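Long-range contacts in putative metal-sulfur cluster biosynthesis proteins YuaD (Bacillus subtilis, PDB 1ORU), which is of unknown function but may bind molybdenum and pyridoxal phosphate through its MOSC domain: residues A[36-41]-A[67-72]; A[45-50]-A[60-65]; A[82-87]-A[151-156]; A[86-91]-A[141-146]; A[114-119]-A[180-185]. One frame throughout, in Å; residues are numbered along the deposited sequence.

Contact 1 of 5, residues A[36-41]-A[67-72]; sequences GGIPGD and RQISIV
A classic beta bulge opens the strand at Q68 and I69, both of which face C165 on strand 163-169, and the loop carrying G36, G37 and I38 settles against it. Q68 turns its amide onto the glycine backbone: G36 N gives a weak, bent hydrogen bond to Q68 OE1 (3.2 Å, 131°). Water 1 spans the same two atoms, 3.1 Å from G36 N and 2.8 Å from Q68 OE1, which also accepts from V167 N; Q68 NE2 donates to N65 O. CG of Q68 lies anti to its carbonyl carbon (chi1 -68°), sending the extended chain alongside G36. G37 passes so close to Q68 O that a CB there would be tight. Beyond it, I38 and I69 cross at about a right angle, I38 CG1 lying 3.5 Å from I69 CD1. Water 2 accepts from I38 N and donates to D41 OD2 and Q68 O. Were Q68 an alanine, V167 N and G36 N would probably lose their shared side-chain acceptor and N65 O its amide donor, weakening the hold on the glycine loop. G36 N thus leans on Q68 OE1 and water, and I38 N on water 2, rather than on strand pairing.

Contact 2 of 5, residues A[45-50]-A[60-65]; sequences GLTKKA and GTEIFN. With SO4 (sulfate ion), chain C.
Strands 47-49 and 62-64 run antiparallel but twisted, 136° between their directions and 4.5 Å apart at closest approach. K48 and I63 form the hydrogen-bonded pair, each N-H pointing almost straight down the other's C=O, at 2.8 Å from K48 N to I63 O and 2.9 Å from I63 N to K48 O. A50 N to T61 O and G60 N to A50 O extend the pairing at one end; N65 N to L46 O does so at the other. There N65 ND2 bonds to H43 O and also to G45 O (3.0 Å). K48 CG runs alongside I63 CG1 at 3.8 Å, and the lysine chain then bends at chi3 (-68°) to put NZ 2.8 Å from O3 of a sulfate, probably from the crystallisation liquor; E54 salt-bridges the same NZ. L46 CD1 meets F64 CE1 at 4.0 Å. Y35 of the second subunit packs on T47 and E62, and its I166 on F64. This is a two-stranded beta-hairpin, bonded to the second subunit through F64's backbone.

Contact 3 of 5, residues A[82-87]-A[151-156]; sequences LKMGVP and SAFVRH
The imidazole of H156 lies between two residues: K83 O sits 3.4 Å above one face, toward the rim, and R155 CD lies over the opposite face, also toward the rim. ND1 makes a weak bond back to A152 O in its own helix, which may bias the ring's rotation. The ring of F153 is met differently, at its edge. The selenium of the selenomethionine M84 stands 5.4 Å from the ring centroid and 88° off the normal, almost in the ring plane, a Met-aromatic contact. M84 bends at chi3 (74°) to lay CE against F153 CB at 3.8 Å, with A152 CB a little farther away.

K83 reaches across the end of the second helix. Its CE touches H156 CD2 at 3.4 Å, and the bend at chi3 brings NZ 2.7 Å from H156 O, where it donates a hydrogen bond. Water 4 accepts from the same NZ and donates to R155 O. A glycine in place of H156 would probably strip the cover from K83 CB and CE and leave the lysine chain freer to swing, although the main-chain acceptor for NZ would remain. I139 of helix 133-142 touches both M84 and F153 on the buried side. Here the C-terminal turn of helix 74-84, ended by a Schellman motif at G85, packs against the last turns of helix 149-156, a helix-helix contact within the MOSC domain.

Contact 4 of 5, residues A[86-91]-A[141-146]; sequences VPRILP and SYYPDQ
Y143 presses its ring into the loop after helix 74-84, and V86 makes the tight side of the contact. V86 CB sits over one face of the ring, 3.9 Å from its centroid and 28° off the normal, a CH-pi contact; CG1 also touches CD2 at 3.5 Å. P87 meets the ring head-on and obliquely near its hydroxyl end, on the same side as V86, with CG 3.4 Å from Y143 CE1. The phenol carries the polar grip: OH donates to R88 O at 2.8 Å, with that oxygen near the ring plane at its edge. L149 of helix 149-156 touches both V86 and Y143.

Toward solvent the contact loosens. The exposed R88 leaves the backbone with an extended chain, and water 5 links the two, accepting from R88 NE at 2.8 Å and donating to Y143 OH. Y143 also opens a type I beta turn ending at Q146, which returns its N-H to Y143 O. The arrangement is a surface contact between two loops, in which a tyrosine after helix 133-142 bonds to the loop leaving helix 74-84.

Contact 5 of 5, residues A[114-119]-A[180-185]; sequences RIIFPS and EVHSYQ
Four backbone hydrogen bonds join R114 and I116 to H182 and E180. The shortest, H182 N to R114 O at 2.7 Å, is nearly straight (176°) and lies in the carbonyl plane; R114 N returns to H182 O at 2.9 Å. The other two link I116 and E180 in both directions, I116 N to E180 O and E180 N to I116 O, each 2.9 Å. Between these hydrogen-bonded pairs, I115 and V181 form the non-hydrogen-bonded one, where V181 CA and I115 CA each add a CA-H...O contact to R114 O and E180 O respectively.

Outward from the backbone, R114, I116, E180 and H182 share one face of the sheet. I116 CD1 reaches the H182 ring obliquely, 3.7 Å from NE2, because CG1 stands anti to the carbonyl carbon (chi1 -55°) and the chain continues extended. R114 bends at chi2 and leads its guanidinium away from H182 to a salt bridge with E168. M56 of the second subunit packs on both I116 and H182, so this part of the face takes part in the contact between subunits. On the other face I115 CG1 meets V181 CG2 more loosely, at 4.4 Å. The strands run 169° apart in direction, and each has a further neighbour: 122-128 beside 114-116, and 5-17 beside 178-184. This is regular antiparallel pairing inside the large mixed sheet of the MOSC domain.

Overall arrangement
Along the chain, contact 2 falls between the two segments of contact 1, and the two touch through G36 O and G45 N, a probable hydrogen bond; their centres are about 14 Å apart. Contacts 3 and 4 start from a shared stretch, V86 and P87, their centres about 9 Å apart at the helical end formed by helices 74-84, 133-142 and 149-156. Contact 5 lies in the large sheet that contact 1 also reaches, and I71 packs on I115 between them, but its centre is about 30 Å from that of contact 3. Its segments alternate with those of 3 and 4. Contact 2 is a separate hairpin, joined to the large sheet through the loop of contact 1; contacts 2 and 5 both touch the second subunit.

Contact 1 of 5, residues A[36-41]-A[67-72]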
# COMPACT_ATOMS: atom_id res chain seq x y z
N GLY A 36 -2.57 13.12 0.19
CA GLY A 36 -3.21 13.24 -1.10
C GLY A 36 -2.20 13.48 -2.21
O GLY A 36 -2.49 13.27 -3.40
N GLY A 37 -1.00 13.92 -1.84
CA GLY A 37 0.04 14.16 -2.82
C GLY A 37 0.59 15.58 -2.81
O GLY A 37 0.75 16.19 -1.75
N ILE A 38 0.86 16.11 -4.01
CA ILE A 38 1.38 17.46 -4.18
C ILE A 38 0.25 18.43 -4.52
O ILE A 38 -0.34 18.35 -5.59
CB ILE A 38 2.40 17.50 -5.35
CG1 ILE A 38 3.56 16.55 -5.07
CG2 ILE A 38 2.89 18.92 -5.57
CD1 ILE A 38 4.33 16.18 -6.31
N PRO A 39 -0.05 19.38 -3.61
CA PRO A 39 -1.13 20.32 -3.92
C PRO A 39 -0.91 20.99 -5.27
O PRO A 39 0.20 21.44 -5.58
CB PRO A 39 -1.06 21.31 -2.75
CG PRO A 39 -0.59 20.44 -1.62
CD PRO A 39 0.51 19.63 -2.28
N GLY A 40 -1.96 21.04 -6.08
CA GLY A 40 -1.85 21.66 -7.39
C GLY A 40 -1.37 20.72 -8.47
O GLY A 40 -1.36 21.07 -9.65
N ASP A 41 -0.96 19.52 -8.08
CA ASP A 41 -0.47 18.53 -9.03
C ASP A 41 -1.63 17.76 -9.66
O ASP A 41 -2.69 17.62 -9.05
CB ASP A 41 0.45 17.53 -8.33
CG ASP A 41 0.98 16.48 -9.27
OD1 ASP A 41 1.87 16.80 -10.07
OD2 ASP A 41 0.49 15.33 -9.22
N ARG A 67 -1.95 6.21 -6.17
CA ARG A 67 -0.81 6.70 -6.94
C ARG A 67 -0.65 8.22 -6.78
O ARG A 67 -0.84 8.98 -7.74
CB ARG A 67 -1.00 6.32 -8.41
CG ARG A 67 -1.06 4.80 -8.64
CD ARG A 67 -1.64 4.46 -10.00
NE ARG A 67 -0.88 5.09 -11.08
CZ ARG A 67 0.24 4.60 -11.59
NH1 ARG A 67 0.74 3.45 -11.15
NH2 ARG A 67 0.89 5.27 -12.54
N GLN A 68 -0.28 8.64 -5.58
CA GLN A 68 -0.12 10.06 -5.27
C GLN A 68 1.19 10.68 -5.74
O GLN A 68 1.22 11.82 -6.18
CB GLN A 68 -0.27 10.29 -3.77
CG GLN A 68 -1.68 10.04 -3.27
CD GLN A 68 -1.76 10.01 -1.75
OE1 GLN A 68 -0.94 10.61 -1.06
NE2 GLN A 68 -2.77 9.32 -1.23
N ILE A 69 2.28 9.92 -5.62
CA ILE A 69 3.60 10.41 -6.01
C ILE A 69 4.31 9.37 -6.88
O ILE A 69 4.32 8.19 -6.55
CB ILE A 69 4.48 10.68 -4.76
CG1 ILE A 69 3.80 11.70 -3.84
CG2 ILE A 69 5.85 11.20 -5.20
CD1 ILE A 69 3.71 13.11 -4.42
N SER A 70 4.89 9.83 -7.98
CA SER A 70 5.60 8.93 -8.88
C SER A 70 7.09 9.17 -8.76
O SER A 70 7.55 10.32 -8.81
CB SER A 70 5.14 9.19 -10.32
OG SER A 70 5.85 8.36 -11.22
N ILE A 71 7.86 8.09 -8.60
CA ILE A 71 9.31 8.20 -8.47
C ILE A 71 10.07 7.33 -9.47
O ILE A 71 9.69 6.19 -9.73
CB ILE A 71 9.79 7.78 -7.06
CG1 ILE A 71 9.00 8.53 -5.98
CG2 ILE A 71 11.28 8.05 -6.91
CD1 ILE A 71 9.43 8.17 -4.57
N VAL A 72 11.15 7.88 -10.02
CA VAL A 72 12.01 7.14 -10.94
C VAL A 72 13.45 7.40 -10.51
O VAL A 72 13.73 8.40 -9.85
CB VAL A 72 11.86 7.60 -12.42
CG1 VAL A 72 10.43 7.40 -12.89
CG2 VAL A 72 12.28 9.06 -12.58
O HOH W 1 -1.62 10.55 1.70
O HOH W 2 0.13 14.60 -6.39
O HOH W 3 1.58 12.52 -9.32

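Contact 2 of 5, residues A[45-50]-A[60-65]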
# COMPACT_ATOMS: atom_id res chain seq x y z
N GLY A 45 -4.95 14.37 -4.45
CA GLY A 45 -6.30 14.07 -4.02
C GLY A 45 -6.50 12.78 -3.25
O GLY A 45 -5.69 11.85 -3.33
N LEU A 46 -7.60 12.74 -2.51
CA LEU A 46 -7.98 11.57 -1.72
C LEU A 46 -8.44 10.46 -2.66
O LEU A 46 -8.22 9.28 -2.41
CB LEU A 46 -9.12 11.94 -0.77
CG LEU A 46 -9.83 10.81 -0.01
CD1 LEU A 46 -8.87 10.19 1.00
CD2 LEU A 46 -11.06 11.35 0.70
N THR A 47 -9.10 10.86 -3.75
CA THR A 47 -9.62 9.89 -4.70
C THR A 47 -9.15 10.11 -6.13
O THR A 47 -8.54 11.13 -6.46
CB THR A 47 -11.15 9.90 -4.70
OG1 THR A 47 -11.61 11.17 -5.19
CG2 THR A 47 -11.69 9.68 -3.29
N LYS A 48 -9.46 9.14 -6.98
CA LYS A 48 -9.13 9.19 -8.40
C LYS A 48 -10.15 8.34 -9.13
O LYS A 48 -10.90 7.58 -8.51
CB LYS A 48 -7.73 8.63 -8.66
CG LYS A 48 -7.58 7.16 -8.33
CD LYS A 48 -6.36 6.56 -9.02
CE LYS A 48 -6.56 6.53 -10.53
NZ LYS A 48 -5.42 5.91 -11.24
N LYS A 49 -10.19 8.46 -10.46
CA LYS A 49 -11.11 7.66 -11.26
C LYS A 49 -10.36 6.42 -11.73
O LYS A 49 -9.21 6.51 -12.17
CB LYS A 49 -11.60 8.47 -12.46
CG LYS A 49 -12.35 9.73 -12.06
CD LYS A 49 -12.67 10.59 -13.27
CE LYS A 49 -13.30 11.92 -12.85
NZ LYS A 49 -13.54 12.83 -14.01
N ALA A 50 -11.00 5.26 -11.61
CA ALA A 50 -10.38 4.00 -12.01
C ALA A 50 -10.13 3.97 -13.51
O ALA A 50 -10.89 4.52 -14.30
CB ALA A 50 -11.27 2.83 -11.60
N GLY A 60 -13.75 4.76 -14.65
CA GLY A 60 -14.40 5.96 -14.14
C GLY A 60 -14.90 5.88 -12.71
O GLY A 60 -15.31 6.90 -12.14
N THR A 61 -14.88 4.69 -12.12
CA THR A 61 -15.34 4.50 -10.75
C THR A 61 -14.45 5.29 -9.80
O THR A 61 -13.23 5.23 -9.92
CB THR A 61 -15.28 3.01 -10.33
OG1 THR A 61 -16.08 2.23 -11.23
CG2 THR A 61 -15.80 2.83 -8.91
N GLU A 62 -15.04 6.02 -8.86
CA GLU A 62 -14.24 6.78 -7.90
C GLU A 62 -13.67 5.84 -6.85
O GLU A 62 -14.41 5.11 -6.17
CB GLU A 62 -15.07 7.87 -7.22
CG GLU A 62 -14.25 8.73 -6.26
CD GLU A 62 -15.02 9.91 -5.70
OE1 GLU A 62 -16.03 9.69 -5.01
OE2 GLU A 62 -14.60 11.06 -5.95
N ILE A 63 -12.35 5.84 -6.72
CA ILE A 63 -11.65 5.00 -5.77
C ILE A 63 -10.58 5.81 -5.06
O ILE A 63 -10.27 6.94 -5.45
CB ILE A 63 -10.95 3.80 -6.46
CG1 ILE A 63 -9.96 4.30 -7.50
CG2 ILE A 63 -11.99 2.87 -7.09
CD1 ILE A 63 -9.24 3.21 -8.26
N PHE A 64 -10.01 5.23 -4.01
CA PHE A 64 -8.96 5.89 -3.25
C PHE A 64 -7.76 6.14 -4.17
O PHE A 64 -7.44 5.30 -5.01
CB PHE A 64 -8.52 5.01 -2.08
CG PHE A 64 -7.33 5.54 -1.36
CD1 PHE A 64 -7.44 6.67 -0.55
CD2 PHE A 64 -6.09 4.94 -1.51
CE1 PHE A 64 -6.32 7.20 0.09
CE2 PHE A 64 -4.96 5.46 -0.87
CZ PHE A 64 -5.08 6.59 -0.07
N ASN A 65 -7.10 7.28 -4.01
CA ASN A 65 -5.95 7.62 -4.83
C ASN A 65 -4.65 7.07 -4.25
O ASN A 65 -4.00 7.69 -3.40
CB ASN A 65 -5.85 9.13 -5.02
CG ASN A 65 -4.63 9.54 -5.84
OD1 ASN A 65 -4.10 8.75 -6.62
ND2 ASN A 65 -4.20 10.78 -5.67
S SO4 C . -3.78 7.16 -14.39
O1 SO4 C . -3.12 8.31 -13.73
O2 SO4 C . -2.97 5.94 -14.17
O3 SO4 C . -5.14 6.96 -13.84
O4 SO4 C . -3.89 7.43 -15.85

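Contact 3 of 5, residues A[82-87]-A[151-156]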
# COMPACT_ATOMS: atom_id res chain seq x y z
N LEU A 82 19.32 3.09 -22.78
CA LEU A 82 20.19 2.15 -23.46
C LEU A 82 19.42 1.04 -24.16
O LEU A 82 19.68 0.74 -25.32
CB LEU A 82 21.17 1.51 -22.46
CG LEU A 82 22.52 2.20 -22.29
CD1 LEU A 82 22.33 3.62 -21.79
CD2 LEU A 82 23.36 1.39 -21.31
N LYS A 83 18.45 0.46 -23.47
CA LYS A 83 17.65 -0.62 -24.04
C LYS A 83 16.83 -0.15 -25.25
O LYS A 83 16.58 -0.93 -26.17
CB LYS A 83 16.74 -1.22 -22.97
CG LYS A 83 17.51 -1.89 -21.83
CD LYS A 83 16.61 -2.35 -20.70
CE LYS A 83 15.68 -3.47 -21.12
NZ LYS A 83 14.75 -3.88 -20.01
N MSE A 84 16.43 1.12 -25.25
CA MSE A 84 15.65 1.65 -26.36
C MSE A 84 16.53 2.20 -27.48
O MSE A 84 16.04 2.48 -28.58
CB MSE A 84 14.73 2.76 -25.87
CG MSE A 84 13.60 2.27 -24.97
SE MSE A 84 12.51 3.73 -24.45
CE MSE A 84 11.59 4.04 -26.14
N GLY A 85 17.82 2.35 -27.21
CA GLY A 85 18.72 2.88 -28.22
C GLY A 85 18.62 4.38 -28.40
O GLY A 85 18.90 4.89 -29.49
N VAL A 86 18.21 5.10 -27.36
CA VAL A 86 18.12 6.55 -27.43
C VAL A 86 19.12 7.17 -26.46
O VAL A 86 19.46 6.58 -25.43
CB VAL A 86 16.69 7.06 -27.09
CG1 VAL A 86 15.70 6.54 -28.13
CG2 VAL A 86 16.29 6.62 -25.69
N PRO A 87 19.60 8.39 -26.76
CA PRO A 87 20.58 9.10 -25.93
C PRO A 87 20.16 9.41 -24.50
O PRO A 87 21.00 9.38 -23.59
CB PRO A 87 20.85 10.37 -26.74
CG PRO A 87 19.57 10.61 -27.42
CD PRO A 87 19.17 9.23 -27.89
N SER A 151 6.17 1.18 -28.39
CA SER A 151 6.06 -0.21 -27.98
C SER A 151 7.38 -0.65 -27.37
O SER A 151 7.41 -1.51 -26.48
CB SER A 151 5.69 -1.09 -29.18
OG SER A 151 6.66 -1.00 -30.20
N ALA A 152 8.48 -0.06 -27.83
CA ALA A 152 9.80 -0.39 -27.31
C ALA A 152 9.90 -0.01 -25.84
O ALA A 152 10.51 -0.72 -25.04
CB ALA A 152 10.88 0.32 -28.12
N PHE A 153 9.29 1.12 -25.48
CA PHE A 153 9.31 1.58 -24.09
C PHE A 153 8.56 0.59 -23.21
O PHE A 153 9.09 0.15 -22.18
CB PHE A 153 8.66 2.96 -23.98
CG PHE A 153 8.43 3.40 -22.57
CD1 PHE A 153 9.49 3.85 -21.79
CD2 PHE A 153 7.16 3.36 -22.01
CE1 PHE A 153 9.29 4.24 -20.46
CE2 PHE A 153 6.94 3.75 -20.69
CZ PHE A 153 8.01 4.19 -19.91
N VAL A 154 7.34 0.24 -23.60
CA VAL A 154 6.52 -0.69 -22.83
C VAL A 154 7.26 -2.00 -22.57
O VAL A 154 7.16 -2.59 -21.49
CB VAL A 154 5.20 -1.00 -23.55
CG1 VAL A 154 4.41 -2.04 -22.77
CG2 VAL A 154 4.39 0.27 -23.70
N ARG A 155 8.02 -2.44 -23.56
CA ARG A 155 8.78 -3.68 -23.46
C ARG A 155 10.02 -3.56 -22.59
O ARG A 155 10.22 -4.35 -21.66
CB ARG A 155 9.19 -4.14 -24.87
CG ARG A 155 10.00 -5.43 -24.91
CD ARG A 155 10.52 -5.68 -26.31
NE ARG A 155 11.22 -6.96 -26.42
CZ ARG A 155 11.86 -7.37 -27.52
NH1 ARG A 155 11.88 -6.61 -28.60
NH2 ARG A 155 12.46 -8.56 -27.53
N HIS A 156 10.86 -2.58 -22.87
CA HIS A 156 12.10 -2.41 -22.13
C HIS A 156 12.03 -1.71 -20.78
O HIS A 156 12.97 -1.80 -19.99
CB HIS A 156 13.14 -1.73 -23.02
CG HIS A 156 13.59 -2.56 -24.18
ND1 HIS A 156 13.37 -2.19 -25.49
CD2 HIS A 156 14.24 -3.75 -24.22
CE1 HIS A 156 13.87 -3.12 -26.29
NE2 HIS A 156 14.40 -4.07 -25.55
O HOH W 4 11.95 -4.99 -19.48

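Contact 4 of 5, residues A[86-91]-A[141-146]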
# COMPACT_ATOMS: atom_id res chain seq x y z
N VAL A 86 18.21 5.10 -27.36
CA VAL A 86 18.12 6.55 -27.43
C VAL A 86 19.12 7.17 -26.46
O VAL A 86 19.46 6.58 -25.43
CB VAL A 86 16.69 7.06 -27.09
CG1 VAL A 86 15.70 6.54 -28.13
CG2 VAL A 86 16.29 6.62 -25.69
N PRO A 87 19.60 8.39 -26.76
CA PRO A 87 20.58 9.10 -25.93
C PRO A 87 20.16 9.41 -24.50
O PRO A 87 21.00 9.38 -23.59
CB PRO A 87 20.85 10.37 -26.74
CG PRO A 87 19.57 10.61 -27.42
CD PRO A 87 19.17 9.23 -27.89
N ARG A 88 18.88 9.69 -24.27
CA ARG A 88 18.43 9.99 -22.92
C ARG A 88 16.93 9.88 -22.72
O ARG A 88 16.14 10.00 -23.66
CB ARG A 88 18.89 11.40 -22.53
CG ARG A 88 18.40 12.49 -23.46
CD ARG A 88 18.76 13.88 -22.96
NE ARG A 88 18.33 14.92 -23.89
CZ ARG A 88 18.43 16.22 -23.66
NH1 ARG A 88 18.96 16.66 -22.53
NH2 ARG A 88 18.02 17.09 -24.57
N ILE A 89 16.54 9.66 -21.46
CA ILE A 89 15.15 9.56 -21.06
C ILE A 89 15.00 10.49 -19.86
O ILE A 89 15.58 10.24 -18.81
CB ILE A 89 14.78 8.12 -20.62
CG1 ILE A 89 14.83 7.18 -21.82
CG2 ILE A 89 13.40 8.11 -19.99
CD1 ILE A 89 13.80 7.48 -22.89
N LEU A 90 14.23 11.57 -20.02
CA LEU A 90 14.04 12.53 -18.93
C LEU A 90 12.88 12.15 -18.02
O LEU A 90 11.83 11.72 -18.48
CB LEU A 90 13.80 13.93 -19.50
CG LEU A 90 14.90 14.48 -20.40
CD1 LEU A 90 14.53 15.90 -20.83
CD2 LEU A 90 16.23 14.48 -19.65
N PRO A 91 13.07 12.30 -16.69
CA PRO A 91 12.00 11.96 -15.75
C PRO A 91 10.68 12.66 -16.09
O PRO A 91 9.60 12.10 -15.90
CB PRO A 91 12.57 12.43 -14.40
CG PRO A 91 14.04 12.17 -14.57
CD PRO A 91 14.30 12.69 -15.98
N SER A 141 8.05 11.14 -29.68
CA SER A 141 8.03 12.49 -30.23
C SER A 141 9.38 13.21 -30.14
O SER A 141 9.63 14.15 -30.90
CB SER A 141 6.93 13.34 -29.56
OG SER A 141 7.23 13.64 -28.21
N TYR A 142 10.25 12.77 -29.24
CA TYR A 142 11.56 13.39 -29.10
C TYR A 142 12.59 12.73 -30.02
O TYR A 142 13.68 13.26 -30.22
CB TYR A 142 12.04 13.32 -27.64
CG TYR A 142 11.33 14.32 -26.76
CD1 TYR A 142 11.69 15.66 -26.76
CD2 TYR A 142 10.26 13.93 -25.95
CE1 TYR A 142 11.00 16.60 -25.99
CE2 TYR A 142 9.56 14.85 -25.18
CZ TYR A 142 9.93 16.19 -25.21
OH TYR A 142 9.23 17.10 -24.46
N TYR A 143 12.23 11.57 -30.56
CA TYR A 143 13.10 10.84 -31.47
C TYR A 143 12.24 10.29 -32.60
O TYR A 143 12.22 9.09 -32.87
CB TYR A 143 13.77 9.68 -30.72
CG TYR A 143 14.55 10.11 -29.50
CD1 TYR A 143 15.67 10.92 -29.62
CD2 TYR A 143 14.18 9.68 -28.23
CE1 TYR A 143 16.41 11.30 -28.50
CE2 TYR A 143 14.91 10.04 -27.10
CZ TYR A 143 16.03 10.85 -27.24
OH TYR A 143 16.78 11.20 -26.14
N PRO A 144 11.53 11.19 -33.31
CA PRO A 144 10.65 10.82 -34.42
C PRO A 144 11.31 10.06 -35.57
O PRO A 144 10.63 9.41 -36.35
CB PRO A 144 10.07 12.16 -34.86
CG PRO A 144 11.19 13.10 -34.59
CD PRO A 144 11.67 12.65 -33.23
N ASP A 145 12.63 10.14 -35.67
CA ASP A 145 13.34 9.45 -36.75
C ASP A 145 13.70 8.01 -36.39
O ASP A 145 14.38 7.32 -37.15
CB ASP A 145 14.59 10.23 -37.15
CG ASP A 145 15.64 10.26 -36.05
OD1 ASP A 145 15.28 10.47 -34.87
OD2 ASP A 145 16.84 10.09 -36.38
N GLN A 146 13.24 7.56 -35.22
CA GLN A 146 13.49 6.19 -34.76
C GLN A 146 12.15 5.47 -34.64
O GLN A 146 11.25 5.91 -33.92
CB GLN A 146 14.23 6.21 -33.42
CG GLN A 146 15.61 6.85 -33.51
CD GLN A 146 16.40 6.73 -32.23
OE1 GLN A 146 16.61 5.63 -31.72
NE2 GLN A 146 16.84 7.86 -31.70
O HOH W 5 17.39 13.97 -26.34

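Contact 5 of 5, residues A[114-119]-A[180-185]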
# COMPACT_ATOMS: atom_id res chain seq x y z
N ARG A 114 9.72 2.91 3.23
CA ARG A 114 9.52 4.34 3.41
C ARG A 114 10.70 5.12 2.87
O ARG A 114 11.84 4.65 2.94
CB ARG A 114 9.37 4.68 4.89
CG ARG A 114 7.96 4.69 5.42
CD ARG A 114 7.38 3.30 5.55
NE ARG A 114 6.16 3.37 6.35
CZ ARG A 114 5.62 2.33 6.99
NH1 ARG A 114 6.18 1.13 6.91
NH2 ARG A 114 4.53 2.52 7.72
N ILE A 115 10.43 6.30 2.33
CA ILE A 115 11.45 7.22 1.83
C ILE A 115 11.21 8.51 2.60
O ILE A 115 10.16 9.16 2.44
CB ILE A 115 11.31 7.50 0.32
CG1 ILE A 115 11.51 6.20 -0.47
CG2 ILE A 115 12.34 8.55 -0.11
CD1 ILE A 115 11.30 6.34 -1.96
N ILE A 116 12.18 8.90 3.43
CA ILE A 116 12.04 10.08 4.26
C ILE A 116 13.01 11.20 3.92
O ILE A 116 14.20 10.96 3.70
CB ILE A 116 12.20 9.68 5.75
CG1 ILE A 116 11.20 8.57 6.08
CG2 ILE A 116 11.97 10.89 6.65
CD1 ILE A 116 11.21 8.14 7.54
N PHE A 117 12.49 12.42 3.86
CA PHE A 117 13.25 13.62 3.53
C PHE A 117 13.70 14.36 4.79
O PHE A 117 13.19 14.11 5.88
CB PHE A 117 12.39 14.52 2.63
CG PHE A 117 12.15 13.95 1.25
CD1 PHE A 117 12.82 14.45 0.14
CD2 PHE A 117 11.24 12.91 1.06
CE1 PHE A 117 12.59 13.93 -1.14
CE2 PHE A 117 11.00 12.38 -0.22
CZ PHE A 117 11.68 12.89 -1.32
N PRO A 118 14.68 15.29 4.67
CA PRO A 118 15.18 16.05 5.82
C PRO A 118 14.12 16.81 6.61
O PRO A 118 14.25 17.00 7.82
CB PRO A 118 16.21 16.99 5.19
CG PRO A 118 16.74 16.17 4.04
CD PRO A 118 15.47 15.59 3.46
N SER A 119 13.07 17.25 5.93
CA SER A 119 12.00 17.99 6.58
C SER A 119 11.11 17.09 7.42
O SER A 119 10.37 17.56 8.28
CB SER A 119 11.13 18.65 5.52
OG SER A 119 10.46 17.65 4.79
N GLU A 180 16.45 9.22 3.16
CA GLU A 180 16.68 8.02 3.95
C GLU A 180 15.67 6.98 3.50
O GLU A 180 14.47 7.19 3.64
CB GLU A 180 16.46 8.34 5.43
CG GLU A 180 16.89 7.25 6.39
CD GLU A 180 18.39 7.22 6.58
OE1 GLU A 180 18.86 6.41 7.40
OE2 GLU A 180 19.09 8.01 5.91
N VAL A 181 16.16 5.87 2.95
CA VAL A 181 15.26 4.82 2.49
C VAL A 181 15.21 3.68 3.50
O VAL A 181 16.26 3.16 3.90
CB VAL A 181 15.71 4.26 1.12
CG1 VAL A 181 14.75 3.16 0.65
CG2 VAL A 181 15.75 5.40 0.09
N HIS A 182 14.00 3.34 3.93
CA HIS A 182 13.80 2.24 4.88
C HIS A 182 13.18 1.13 4.03
O HIS A 182 11.97 1.13 3.76
CB HIS A 182 12.85 2.68 5.99
CG HIS A 182 13.37 3.82 6.81
ND1 HIS A 182 14.07 3.64 7.98
CD2 HIS A 182 13.36 5.16 6.58
CE1 HIS A 182 14.45 4.82 8.45
NE2 HIS A 182 14.04 5.75 7.61
N SER A 183 14.03 0.21 3.59
CA SER A 183 13.62 -0.89 2.73
C SER A 183 12.99 -2.05 3.50
O SER A 183 13.64 -2.67 4.35
CB SER A 183 14.82 -1.38 1.91
OG SER A 183 14.41 -2.23 0.86
N TYR A 184 11.73 -2.33 3.20
CA TYR A 184 10.99 -3.40 3.87
C TYR A 184 11.51 -4.78 3.49
O TYR A 184 11.81 -5.04 2.32
CB TYR A 184 9.50 -3.30 3.52
CG TYR A 184 8.64 -4.37 4.16
CD1 TYR A 184 8.49 -4.44 5.55
CD2 TYR A 184 7.97 -5.31 3.38
CE1 TYR A 184 7.69 -5.42 6.13
CE2 TYR A 184 7.16 -6.29 3.96
CZ TYR A 184 7.03 -6.34 5.34
OH TYR A 184 6.23 -7.30 5.91
N GLN A 185 11.59 -5.67 4.47
CA GLN A 185 12.07 -7.04 4.26
C GLN A 185 11.03 -8.09 4.64
O GLN A 185 9.94 -7.71 5.13
CB GLN A 185 13.34 -7.27 5.08
CG GLN A 185 14.41 -6.21 4.86
CD GLN A 185 14.83 -6.10 3.41
OE1 GLN A 185 15.54 -5.17 3.04
NE2 GLN A 185 14.40 -7.04 2.59